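Local coordinates for putative cytidylyltransferase (Burkholderia pseudomallei, PDB 5X9Q), which probably transfers the adenylyl group of ATP to D-glycero-beta-D-manno-heptose 1-phosphate, giving ADP-heptose and diphosphate, at residues A[116-120]-A[121-125]. Residues are numbered along the deposited sequence; the frame is centred on the assembly and turned at random.
Sequences SLIEA and VHPDI
Val121 packs against Leu117, and Pro123 against Ile118, at the C-terminal end of helix 115-121, where the chain turns toward strand 125-129. This is the helix-to-strand leg of a beta-alpha-beta crossover between parallel strands 105-109 and 125-129, in the Rossmann-like fold of the cytidylyltransferase-like family. Val121 closes the last turn. Its N-H bonds to Leu117 O at 2.9 Å. CG2 of Val121 lies beside its own backbone N, with CG1 anti to that N (chi1 168°). This places CG2 3.7 Å from Leu117 CD1, and the two side chains meet at a slant. Leu117 also packs on Phe40, Val107 and Phe109 of the sheet.

His122 leaves the helical path with a positive phi of 57°. Its N-H still reaches back to Ile118 O at 2.8 Å. Pro123 follows and has no N-H to give. Its ring carbon CD instead sits 3.4 Å from the same Ile118 O. The CG2 branch of Ile118 meets this ring, 3.8 Å from Pro123 CD. The two side chains cross at about a right angle. Both also touch Phe40, while Ile118 extends to helix 138-145. The His122 ring stacks on Trp146. At the ring edge, one water lies in the imidazole plane, 2.7 Å from His122 ND1, and donates a hydrogen bond to Glu119 O at 2.7 Å.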
ATOM      1  N   SER A 116     -17.366  -5.682 -19.941  1.00 30.31           N
ATOM      2  CA  SER A 116     -16.952  -4.978 -21.154  1.00 31.72           C
ATOM      3  C   SER A 116     -15.538  -4.427 -20.980  1.00 31.83           C
ATOM      4  O   SER A 116     -14.810  -4.290 -21.965  1.00 34.38           O
ATOM      5  CB  SER A 116     -17.903  -3.824 -21.514  1.00 31.42           C
ATOM      6  OG  SER A 116     -17.637  -2.690 -20.697  1.00 38.88           O
ATOM      7  N   LEU A 117     -15.146  -4.073 -19.754  1.00 28.48           N
ATOM      8  CA  LEU A 117     -13.757  -3.650 -19.550  1.00 30.54           C
ATOM      9  C   LEU A 117     -12.818  -4.827 -19.886  1.00 29.12           C
ATOM     10  O   LEU A 117     -11.886  -4.683 -20.681  1.00 25.43           O
ATOM     11  CB  LEU A 117     -13.516  -3.150 -18.123  1.00 23.85           C
ATOM     12  CG  LEU A 117     -12.058  -2.822 -17.746  1.00 24.37           C
ATOM     13  CD1 LEU A 117     -11.410  -1.750 -18.622  1.00 24.94           C
ATOM     14  CD2 LEU A 117     -11.987  -2.390 -16.311  1.00 21.49           C
ATOM     15  N   ILE A 118     -13.122  -6.001 -19.337  1.00 25.05           N
ATOM     16  CA  ILE A 118     -12.311  -7.188 -19.566  1.00 28.55           C
ATOM     17  C   ILE A 118     -12.262  -7.590 -21.029  1.00 34.47           C
ATOM     18  O   ILE A 118     -11.230  -8.075 -21.522  1.00 29.62           O
ATOM     19  CB  ILE A 118     -12.820  -8.372 -18.720  1.00 29.25           C
ATOM     20  CG1 ILE A 118     -12.489  -8.094 -17.252  1.00 27.66           C
ATOM     21  CG2 ILE A 118     -12.174  -9.697 -19.179  1.00 22.96           C
ATOM     22  CD1 ILE A 118     -12.963  -9.136 -16.288  1.00 27.83           C
ATOM     23  N   GLU A 119     -13.361  -7.355 -21.737  1.00 30.29           N
ATOM     24  CA  GLU A 119     -13.397  -7.675 -23.145  1.00 35.97           C
ATOM     25  C   GLU A 119     -12.375  -6.780 -23.853  1.00 33.57           C
ATOM     26  O   GLU A 119     -11.598  -7.234 -24.712  1.00 33.65           O
ATOM     27  CB  GLU A 119     -14.837  -7.513 -23.695  1.00 33.20           C
ATOM     28  CG  GLU A 119     -15.005  -7.723 -25.208  1.00 40.01           C
ATOM     29  CD  GLU A 119     -16.484  -7.894 -25.645  1.00 56.58           C
ATOM     30  OE1 GLU A 119     -17.243  -8.653 -24.998  1.00 65.63           O
ATOM     31  OE2 GLU A 119     -16.913  -7.222 -26.610  1.00 65.21           O
ATOM     32  N   ALA A 120     -12.331  -5.527 -23.426  1.00 31.13           N
ATOM     33  CA  ALA A 120     -11.466  -4.532 -24.049  1.00 35.66           C
ATOM     34  C   ALA A 120      -9.991  -4.774 -23.716  1.00 33.74           C
ATOM     35  O   ALA A 120      -9.110  -4.586 -24.546  1.00 38.01           O
ATOM     36  CB  ALA A 120     -11.911  -3.115 -23.616  1.00 29.82           C
ATOM     37  N   VAL A 121      -9.735  -5.193 -22.487  1.00 31.44           N
ATOM     38  CA  VAL A 121      -8.386  -5.387 -21.998  1.00 28.11           C
ATOM     39  C   VAL A 121      -7.782  -6.722 -22.469  1.00 32.50           C
ATOM     40  O   VAL A 121      -6.576  -6.829 -22.696  1.00 28.45           O
ATOM     41  CB  VAL A 121      -8.379  -5.336 -20.466  1.00 29.12           C
ATOM     42  CG1 VAL A 121      -7.046  -5.836 -19.909  1.00 25.81           C
ATOM     43  CG2 VAL A 121      -8.674  -3.905 -19.987  1.00 29.76           C
ATOM     44  N   HIS A 122      -8.629  -7.743 -22.588  1.00 31.16           N
ATOM     45  CA  HIS A 122      -8.189  -9.051 -23.050  1.00 30.05           C
ATOM     46  C   HIS A 122      -7.066  -9.723 -22.247  1.00 28.42           C
ATOM     47  O   HIS A 122      -6.078 -10.188 -22.821  1.00 27.56           O
ATOM     48  CB  HIS A 122      -7.790  -8.972 -24.518  1.00 29.71           C
ATOM     49  CG  HIS A 122      -7.799 -10.290 -25.222  1.00 28.42           C
ATOM     50  ND1 HIS A 122      -8.914 -10.786 -25.862  1.00 33.78           N
ATOM     51  CD2 HIS A 122      -6.821 -11.211 -25.405  1.00 24.63           C
ATOM     52  CE1 HIS A 122      -8.627 -11.957 -26.407  1.00 28.00           C
ATOM     53  NE2 HIS A 122      -7.362 -12.237 -26.143  1.00 28.55           N
ATOM     54  N   PRO A 123      -7.198  -9.750 -20.915  1.00 29.94           N
ATOM     55  CA  PRO A 123      -6.202 -10.456 -20.088  1.00 24.83           C
ATOM     56  C   PRO A 123      -5.951 -11.911 -20.469  1.00 26.53           C
ATOM     57  O   PRO A 123      -6.854 -12.555 -20.968  1.00 23.34           O
ATOM     58  CB  PRO A 123      -6.792 -10.395 -18.672  1.00 19.54           C
ATOM     59  CG  PRO A 123      -8.293 -10.405 -18.907  1.00 25.73           C
ATOM     60  CD  PRO A 123      -8.489  -9.583 -20.173  1.00 21.67           C
ATOM     61  N   ASP A 124      -4.753 -12.421 -20.197  1.00 27.31           N
ATOM     62  CA  ASP A 124      -4.483 -13.838 -20.306  1.00 24.41           C
ATOM     63  C   ASP A 124      -4.908 -14.525 -19.013  1.00 24.80           C
ATOM     64  O   ASP A 124      -5.255 -15.709 -18.998  1.00 23.61           O
ATOM     65  CB  ASP A 124      -2.993 -14.092 -20.557  1.00 27.79           C
ATOM     66  CG  ASP A 124      -2.490 -13.382 -21.787  1.00 31.23           C
ATOM     67  OD1 ASP A 124      -3.082 -13.588 -22.875  1.00 36.89           O
ATOM     68  OD2 ASP A 124      -1.529 -12.583 -21.654  1.00 32.62           O
ATOM     69  N   ILE A 125      -4.884 -13.792 -17.909  1.00 21.84           N
ATOM     70  CA  ILE A 125      -5.230 -14.425 -16.647  1.00 23.50           C
ATOM     71  C   ILE A 125      -6.144 -13.504 -15.872  1.00 21.89           C
ATOM     72  O   ILE A 125      -5.848 -12.321 -15.734  1.00 22.79           O
ATOM     73  CB  ILE A 125      -3.971 -14.753 -15.796  1.00 23.31           C
ATOM     74  CG1 ILE A 125      -3.004 -15.661 -16.556  1.00 24.23           C
ATOM     75  CG2 ILE A 125      -4.369 -15.372 -14.465  1.00 23.70           C
ATOM     76  CD1 ILE A 125      -1.684 -15.817 -15.866  1.00 26.91           C
TER
HETATM   77  O   HOH W   1     -11.352  -9.603 -26.013  1.00 33.67           O